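Local coordinates for Non-structural protein 2 (Bluetongue virus, PDB 1UTY) that binds single-stranded RNA, this chain being the N-terminal RNA-binding domain of the viral non-structural protein NS2, at residues K10-L15 / Y56-P61; V99-M104 / K120-M125. All blocks are in the same frame, centred on the assembly; numbering follows the deposited sequence.

Contact 1. Residues K10-L15 / Y56-P61; sequences KNIFVL and YVLNVP
Y56, L15 and L58 bury the most surface where strand 10-15 runs parallel to strand 56-59, a worked example of how a parallel ladder sorts its side chains. The ring of Y56 leans back toward K10, with CG anti to its own carbonyl carbon (chi1 -62°). Its CE1 comes 4.0 Å from K10 CD, the lysine chain crossing the ring obliquely, and the carbonyl oxygen of N11 sits at the ring edge, in plane. The hydroxyl is hydrogen-bonded to D70, which lies on strand 64-70. L15, on the opposite face, lies alongside N59: L15 CD2 is 4.0 Å from N59 CG, while the amide nitrogen of N59 bonds to Y121. L58 shares its face with I12, V14 and Y56, and its CB packs 4.0 Å from I12 CG2. Backbone bonds stitch the ladder from Y56 N to N11 O (2.9 Å) through to V60 N, which gives its hydrogen to L15 O at 2.9 Å. Along the way F13 N bonds Y56 O at 2.8 Å, and that oxygen also lies at the edge of the F13 ring. Five backbone bonds thus satisfy polar groups in a largely buried pairing: apolar side chains fill the I12, V14 and L58 face, while the polar ends of Y56 and N59 find partners on other strands of the sheet, D70 and Y121.

Contact 2. Residues V99-M104 / K120-M125; sequences VSVTPM and KYCKGM
V101 and K120 cross between the two arms of a beta hairpin, strands 97-110 and 113-123, whose antiparallel pairing is regular at T102 and Y121 but opens toward V99. V101 CG1, anti to the backbone N (chi1 164°), rests 3.5 Å from K120 CB, and the lysine chain passes over it on its way to a salt bridge with D70. The other branch, V101 CG2, meets C122 SG at 3.7 Å. On the opposite face M104 puts SD 3.7 Å from Y121 CB, and the bend at its last torsion (chi3 -59°) brings CE to the same carbon, also at 3.7 Å. The sulfur then stands 5.1 Å from the centroid of the Y121 ring, 47° off the ring normal, an oblique Met-aromatic contact. L144 of the second subunit packs on both M104 and Y121. Between these faces T102 and Y121 exchange two backbone bonds: T102 N approaches Y121 O in the carbonyl plane, whereas Y121 N lies above the plane of the T102 carbonyl. From T102 back toward V99 the backbones separate and water takes over part of the pairing. One such molecule donates to S100 O at 2.8 Å and accepts from K123 N at 3.0 Å.

How the contacts relate
The centres of contacts 1 and 2 lie about 9 Å apart in one mixed sheet, where strand 56-59 stands between strands 10-15 and 113-123, and 113-123 in turn pairs with 97-110. Along the chain contact 1 closes before contact 2 opens, so a long-range parallel pairing is followed by a local hairpin. The two meet at V57 and K120, whose V57 N to K120 O distance of 2.8 Å indicates a probable backbone bond, and at the side chains of N59 and Y121. Both contacts also touch the second subunit through L144 of that chain, which places this part of the RNA-binding domain's sheet at the dimer interface.

Contact 1. Residues K10-L15 / Y56-P61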
ATOM      1  N   LYS A  10      -9.448  -6.240 -14.831  1.00 26.63           N
ATOM      2  CA  LYS A  10      -9.517  -5.023 -14.020  1.00 26.16           C
ATOM      3  C   LYS A  10      -9.637  -3.763 -14.883  1.00 25.66           C
ATOM      4  O   LYS A  10      -8.959  -3.630 -15.914  1.00 25.34           O
ATOM      5  CB  LYS A  10      -8.310  -4.902 -13.079  1.00 26.45           C
ATOM      6  CG  LYS A  10      -8.117  -6.066 -12.076  1.00 27.69           C
ATOM      7  CD  LYS A  10      -9.230  -6.152 -11.018  1.00 29.09           C
ATOM      8  CE  LYS A  10      -9.435  -7.599 -10.534  1.00 31.57           C
ATOM      9  NZ  LYS A  10     -10.878  -8.023 -10.430  1.00 31.80           N
ATOM     10  N   ASN A  11     -10.491  -2.839 -14.433  1.00 24.70           N
ATOM     11  CA  ASN A  11     -10.711  -1.562 -15.102  1.00 23.68           C
ATOM     12  C   ASN A  11     -10.298  -0.377 -14.260  1.00 22.70           C
ATOM     13  O   ASN A  11     -10.905  -0.089 -13.235  1.00 22.55           O
ATOM     14  CB  ASN A  11     -12.182  -1.416 -15.481  1.00 24.20           C
ATOM     15  CG  ASN A  11     -12.537  -2.231 -16.673  1.00 25.43           C
ATOM     16  OD1 ASN A  11     -12.268  -1.826 -17.802  1.00 29.55           O
ATOM     17  ND2 ASN A  11     -13.093  -3.417 -16.443  1.00 24.53           N
ATOM     18  N   ILE A  12      -9.263   0.311 -14.714  1.00 21.51           N
ATOM     19  CA  ILE A  12      -8.714   1.442 -14.007  1.00 20.98           C
ATOM     20  C   ILE A  12      -9.041   2.685 -14.825  1.00 20.63           C
ATOM     21  O   ILE A  12      -8.784   2.740 -16.025  1.00 20.56           O
ATOM     22  CB  ILE A  12      -7.173   1.246 -13.778  1.00 21.20           C
ATOM     23  CG1 ILE A  12      -6.921  -0.003 -12.928  1.00 21.01           C
ATOM     24  CG2 ILE A  12      -6.538   2.429 -13.042  1.00 20.23           C
ATOM     25  CD1 ILE A  12      -6.544  -1.213 -13.739  1.00 24.50           C
ATOM     26  N   PHE A  13      -9.657   3.648 -14.157  1.00 19.68           N
ATOM     27  CA  PHE A  13     -10.051   4.900 -14.752  1.00 19.52           C
ATOM     28  C   PHE A  13      -9.191   5.968 -14.117  1.00 19.73           C
ATOM     29  O   PHE A  13      -9.406   6.350 -12.969  1.00 19.65           O
ATOM     30  CB  PHE A  13     -11.546   5.142 -14.511  1.00 19.35           C
ATOM     31  CG  PHE A  13     -12.430   4.059 -15.105  1.00 18.54           C
ATOM     32  CD1 PHE A  13     -12.881   4.160 -16.418  1.00 16.31           C
ATOM     33  CD2 PHE A  13     -12.761   2.924 -14.357  1.00 16.42           C
ATOM     34  CE1 PHE A  13     -13.678   3.150 -16.989  1.00 18.38           C
ATOM     35  CE2 PHE A  13     -13.554   1.908 -14.897  1.00 18.49           C
ATOM     36  CZ  PHE A  13     -14.015   2.013 -16.234  1.00 17.90           C
ATOM     37  N   VAL A  14      -8.171   6.402 -14.847  1.00 20.02           N
ATOM     38  CA  VAL A  14      -7.248   7.401 -14.330  1.00 20.23           C
ATOM     39  C   VAL A  14      -7.895   8.760 -14.467  1.00 20.85           C
ATOM     40  O   VAL A  14      -8.354   9.131 -15.551  1.00 21.57           O
ATOM     41  CB  VAL A  14      -5.869   7.361 -15.027  1.00 20.14           C
ATOM     42  CG1 VAL A  14      -4.913   8.335 -14.372  1.00 18.38           C
ATOM     43  CG2 VAL A  14      -5.277   5.934 -14.964  1.00 19.42           C
ATOM     44  N   LEU A  15      -7.976   9.463 -13.340  1.00 21.37           N
ATOM     45  CA  LEU A  15      -8.378  10.851 -13.296  1.00 21.97           C
ATOM     46  C   LEU A  15      -7.097  11.632 -13.043  1.00 22.60           C
ATOM     47  O   LEU A  15      -6.514  11.560 -11.947  1.00 23.60           O
ATOM     48  CB  LEU A  15      -9.401  11.081 -12.181  1.00 21.53           C
ATOM     49  CG  LEU A  15      -9.798  12.542 -11.888  1.00 23.12           C
ATOM     50  CD1 LEU A  15     -10.455  13.212 -13.105  1.00 21.96           C
ATOM     51  CD2 LEU A  15     -10.713  12.650 -10.645  1.00 23.48           C
ATOM     52  N   TYR A  56     -12.080   0.938 -10.749  1.00 21.39           N
ATOM     53  CA  TYR A  56     -11.210   1.715  -9.865  1.00 21.62           C
ATOM     54  C   TYR A  56     -11.058   3.111 -10.437  1.00 21.65           C
ATOM     55  O   TYR A  56     -10.724   3.260 -11.616  1.00 22.52           O
ATOM     56  CB  TYR A  56      -9.812   1.071  -9.754  1.00 21.18           C
ATOM     57  CG  TYR A  56      -9.826  -0.321  -9.171  1.00 21.02           C
ATOM     58  CD1 TYR A  56     -10.231  -1.422  -9.934  1.00 20.57           C
ATOM     59  CD2 TYR A  56      -9.459  -0.538  -7.850  1.00 20.49           C
ATOM     60  CE1 TYR A  56     -10.271  -2.707  -9.378  1.00 20.46           C
ATOM     61  CE2 TYR A  56      -9.488  -1.805  -7.297  1.00 20.16           C
ATOM     62  CZ  TYR A  56      -9.888  -2.877  -8.064  1.00 20.00           C
ATOM     63  OH  TYR A  56      -9.895  -4.118  -7.502  1.00 21.67           O
ATOM     64  N   VAL A  57     -11.317   4.127  -9.624  1.00 21.10           N
ATOM     65  CA  VAL A  57     -10.956   5.478 -10.004  1.00 20.68           C
ATOM     66  C   VAL A  57      -9.606   5.756  -9.364  1.00 20.93           C
ATOM     67  O   VAL A  57      -9.459   5.746  -8.144  1.00 21.07           O
ATOM     68  CB  VAL A  57     -12.003   6.530  -9.568  1.00 20.72           C
ATOM     69  CG1 VAL A  57     -11.484   7.939  -9.786  1.00 19.95           C
ATOM     70  CG2 VAL A  57     -13.311   6.326 -10.313  1.00 20.32           C
ATOM     71  N   LEU A  58      -8.614   5.957 -10.212  1.00 20.97           N
ATOM     72  CA  LEU A  58      -7.293   6.301  -9.768  1.00 21.11           C
ATOM     73  C   LEU A  58      -7.087   7.792 -10.023  1.00 21.34           C
ATOM     74  O   LEU A  58      -6.768   8.221 -11.137  1.00 21.10           O
ATOM     75  CB  LEU A  58      -6.259   5.449 -10.504  1.00 21.14           C
ATOM     76  CG  LEU A  58      -4.789   5.657 -10.117  1.00 21.65           C
ATOM     77  CD1 LEU A  58      -4.608   5.570  -8.578  1.00 19.73           C
ATOM     78  CD2 LEU A  58      -3.898   4.655 -10.871  1.00 19.01           C
ATOM     79  N   ASN A  59      -7.329   8.570  -8.975  1.00 21.63           N
ATOM     80  CA  ASN A  59      -7.113  10.005  -8.969  1.00 21.76           C
ATOM     81  C   ASN A  59      -5.629  10.216  -8.674  1.00 22.43           C
ATOM     82  O   ASN A  59      -5.147   9.865  -7.581  1.00 23.14           O
ATOM     83  CB  ASN A  59      -8.009  10.609  -7.889  1.00 21.76           C
ATOM     84  CG  ASN A  59      -7.911  12.145  -7.779  1.00 21.73           C
ATOM     85  OD1 ASN A  59      -7.050  12.779  -8.359  1.00 23.36           O
ATOM     86  ND2 ASN A  59      -8.796  12.724  -6.981  1.00 20.87           N
ATOM     87  N   VAL A  60      -4.881  10.724  -9.656  1.00 22.11           N
ATOM     88  CA  VAL A  60      -3.468  11.060  -9.423  1.00 21.66           C
ATOM     89  C   VAL A  60      -3.171  12.523  -9.737  1.00 20.93           C
ATOM     90  O   VAL A  60      -3.900  13.132 -10.508  1.00 20.61           O
ATOM     91  CB  VAL A  60      -2.465  10.109 -10.176  1.00 21.45           C
ATOM     92  CG1 VAL A  60      -2.753   8.652  -9.858  1.00 22.58           C
ATOM     93  CG2 VAL A  60      -2.460  10.349 -11.663  1.00 21.00           C
ATOM     94  N   PRO A  61      -2.123  13.087  -9.131  1.00 20.79           N
ATOM     95  CA  PRO A  61      -1.717  14.478  -9.404  1.00 20.54           C
ATOM     96  C   PRO A  61      -0.640  14.641 -10.501  1.00 20.21           C
ATOM     97  O   PRO A  61      -0.333  15.782 -10.873  1.00 20.32           O
ATOM     98  CB  PRO A  61      -1.145  14.920  -8.057  1.00 20.49           C
ATOM     99  CG  PRO A  61      -0.456  13.639  -7.555  1.00 21.12           C
ATOM    100  CD  PRO A  61      -1.272  12.472  -8.092  1.00 20.29           C
TER

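Contact 2. Residues V99-M104 / K120-M125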
ATOM      1  N   VAL A  99      -1.457   2.588  -2.866  1.00 24.68           N
ATOM      2  CA  VAL A  99      -2.667   3.381  -2.884  1.00 25.18           C
ATOM      3  C   VAL A  99      -3.760   2.503  -2.294  1.00 25.75           C
ATOM      4  O   VAL A  99      -3.891   1.321  -2.664  1.00 26.36           O
ATOM      5  CB  VAL A  99      -3.028   3.799  -4.334  1.00 25.31           C
ATOM      6  CG1 VAL A  99      -4.332   4.575  -4.375  1.00 24.96           C
ATOM      7  CG2 VAL A  99      -1.890   4.612  -4.961  1.00 25.11           C
ATOM      8  N   SER A 100      -4.519   3.078  -1.368  1.00 25.31           N
ATOM      9  CA  SER A 100      -5.665   2.409  -0.768  1.00 25.78           C
ATOM     10  C   SER A 100      -6.969   2.553  -1.581  1.00 25.64           C
ATOM     11  O   SER A 100      -7.173   3.522  -2.333  1.00 25.84           O
ATOM     12  CB  SER A 100      -5.902   2.949   0.648  1.00 25.82           C
ATOM     13  OG  SER A 100      -4.954   2.422   1.562  1.00 27.31           O
ATOM     14  N   VAL A 101      -7.858   1.590  -1.380  1.00 24.77           N
ATOM     15  CA  VAL A 101      -9.157   1.587  -2.007  1.00 24.19           C
ATOM     16  C   VAL A 101     -10.188   1.971  -0.961  1.00 23.73           C
ATOM     17  O   VAL A 101     -10.192   1.432   0.137  1.00 23.48           O
ATOM     18  CB  VAL A 101      -9.490   0.169  -2.538  1.00 23.97           C
ATOM     19  CG1 VAL A 101     -10.966   0.031  -2.838  1.00 24.26           C
ATOM     20  CG2 VAL A 101      -8.676  -0.130  -3.755  1.00 23.89           C
ATOM     21  N   THR A 102     -11.062   2.906  -1.312  1.00 23.51           N
ATOM     22  CA  THR A 102     -12.242   3.185  -0.504  1.00 23.04           C
ATOM     23  C   THR A 102     -13.441   2.980  -1.412  1.00 22.70           C
ATOM     24  O   THR A 102     -13.619   3.726  -2.354  1.00 22.78           O
ATOM     25  CB  THR A 102     -12.221   4.628   0.052  1.00 23.15           C
ATOM     26  OG1 THR A 102     -10.973   4.884   0.711  1.00 22.77           O
ATOM     27  CG2 THR A 102     -13.254   4.778   1.162  1.00 22.32           C
ATOM     28  N   PRO A 103     -14.230   1.944  -1.165  1.00 22.51           N
ATOM     29  CA  PRO A 103     -15.416   1.682  -1.984  1.00 22.61           C
ATOM     30  C   PRO A 103     -16.436   2.825  -1.912  1.00 22.84           C
ATOM     31  O   PRO A 103     -16.537   3.510  -0.902  1.00 23.03           O
ATOM     32  CB  PRO A 103     -15.988   0.394  -1.376  1.00 22.67           C
ATOM     33  CG  PRO A 103     -15.379   0.284  -0.023  1.00 22.59           C
ATOM     34  CD  PRO A 103     -14.036   0.928  -0.114  1.00 22.62           C
ATOM     35  N   MET A 104     -17.169   3.036  -2.995  1.00 23.06           N
ATOM     36  CA  MET A 104     -18.176   4.087  -3.052  1.00 23.34           C
ATOM     37  C   MET A 104     -19.435   3.502  -3.621  1.00 23.11           C
ATOM     38  O   MET A 104     -19.390   2.800  -4.630  1.00 23.39           O
ATOM     39  CB  MET A 104     -17.735   5.232  -3.972  1.00 23.21           C
ATOM     40  CG  MET A 104     -16.528   6.005  -3.492  1.00 23.89           C
ATOM     41  SD  MET A 104     -16.216   7.459  -4.488  1.00 24.22           S
ATOM     42  CE  MET A 104     -15.995   6.729  -6.146  1.00 26.38           C
ATOM     43  N   LYS A 120     -14.459   1.749  -6.815  1.00 24.60           N
ATOM     44  CA  LYS A 120     -13.397   1.779  -5.830  1.00 24.65           C
ATOM     45  C   LYS A 120     -12.587   3.042  -6.037  1.00 24.24           C
ATOM     46  O   LYS A 120     -11.959   3.211  -7.088  1.00 24.62           O
ATOM     47  CB  LYS A 120     -12.548   0.503  -5.909  1.00 24.80           C
ATOM     48  CG  LYS A 120     -13.392  -0.727  -6.198  1.00 26.38           C
ATOM     49  CD  LYS A 120     -12.955  -1.955  -5.452  1.00 29.65           C
ATOM     50  CE  LYS A 120     -13.332  -3.191  -6.268  1.00 30.52           C
ATOM     51  NZ  LYS A 120     -13.324  -4.417  -5.423  1.00 31.88           N
ATOM     52  N   TYR A 121     -12.655   3.947  -5.056  1.00 23.60           N
ATOM     53  CA  TYR A 121     -11.931   5.216  -5.121  1.00 23.57           C
ATOM     54  C   TYR A 121     -10.513   5.113  -4.555  1.00 24.02           C
ATOM     55  O   TYR A 121     -10.312   4.658  -3.421  1.00 24.68           O
ATOM     56  CB  TYR A 121     -12.695   6.347  -4.418  1.00 23.24           C
ATOM     57  CG  TYR A 121     -12.003   7.684  -4.580  1.00 23.08           C
ATOM     58  CD1 TYR A 121     -11.925   8.310  -5.835  1.00 23.00           C
ATOM     59  CD2 TYR A 121     -11.377   8.297  -3.506  1.00 21.63           C
ATOM     60  CE1 TYR A 121     -11.262   9.522  -5.995  1.00 22.03           C
ATOM     61  CE2 TYR A 121     -10.714   9.511  -3.657  1.00 21.35           C
ATOM     62  CZ  TYR A 121     -10.663  10.119  -4.897  1.00 22.30           C
ATOM     63  OH  TYR A 121      -9.998  11.321  -5.038  1.00 22.68           O
ATOM     64  N   CYS A 122      -9.543   5.566  -5.343  1.00 24.09           N
ATOM     65  CA  CYS A 122      -8.125   5.431  -5.014  1.00 24.15           C
ATOM     66  C   CYS A 122      -7.429   6.754  -5.281  1.00 24.60           C
ATOM     67  O   CYS A 122      -7.453   7.260  -6.411  1.00 24.27           O
ATOM     68  CB  CYS A 122      -7.469   4.344  -5.864  1.00 23.71           C
ATOM     69  SG  CYS A 122      -8.377   2.798  -5.943  1.00 23.85           S
ATOM     70  N   LYS A 123      -6.832   7.318  -4.236  1.00 24.90           N
ATOM     71  CA  LYS A 123      -6.148   8.588  -4.353  1.00 26.25           C
ATOM     72  C   LYS A 123      -4.657   8.390  -4.129  1.00 26.43           C
ATOM     73  O   LYS A 123      -4.228   7.947  -3.062  1.00 27.50           O
ATOM     74  CB  LYS A 123      -6.731   9.641  -3.379  1.00 26.25           C
ATOM     75  CG  LYS A 123      -6.009  11.001  -3.433  1.00 27.75           C
ATOM     76  CD  LYS A 123      -6.932  12.178  -3.141  1.00 32.00           C
ATOM     77  CE  LYS A 123      -6.170  13.522  -3.072  1.00 34.79           C
ATOM     78  NZ  LYS A 123      -5.167  13.718  -4.192  1.00 37.43           N
ATOM     79  N   GLY A 124      -3.878   8.708  -5.151  1.00 26.67           N
ATOM     80  CA  GLY A 124      -2.432   8.608  -5.088  1.00 26.66           C
ATOM     81  C   GLY A 124      -1.862  10.002  -4.939  1.00 26.57           C
ATOM     82  O   GLY A 124      -2.439  10.958  -5.429  1.00 26.28           O
ATOM     83  N   MET A 125      -0.733  10.106  -4.252  1.00 26.60           N
ATOM     84  CA  MET A 125      -0.132  11.391  -3.943  1.00 26.40           C
ATOM     85  C   MET A 125       1.048  11.719  -4.877  1.00 26.16           C
ATOM     86  O   MET A 125       1.515  12.852  -4.902  1.00 26.72           O
ATOM     87  CB  MET A 125       0.284  11.446  -2.462  1.00 26.24           C
ATOM     88  CG  MET A 125      -0.910  11.496  -1.457  1.00 26.57           C
ATOM     89  SD  MET A 125      -2.163  12.821  -1.762  1.00 28.50           S
ATOM     90  CE  MET A 125      -1.209  14.311  -1.317  1.00 28.21           C
TER
HETATM   91  O   HOH W   1      -6.794   6.118  -1.502  1.00 41.23           O
HETATM   92  O   HOH W   2      -4.260   5.500  -0.834  1.00 49.04           O
HETATM   93  O   HOH W   3      -9.253   6.235  -1.161  1.00 39.90           O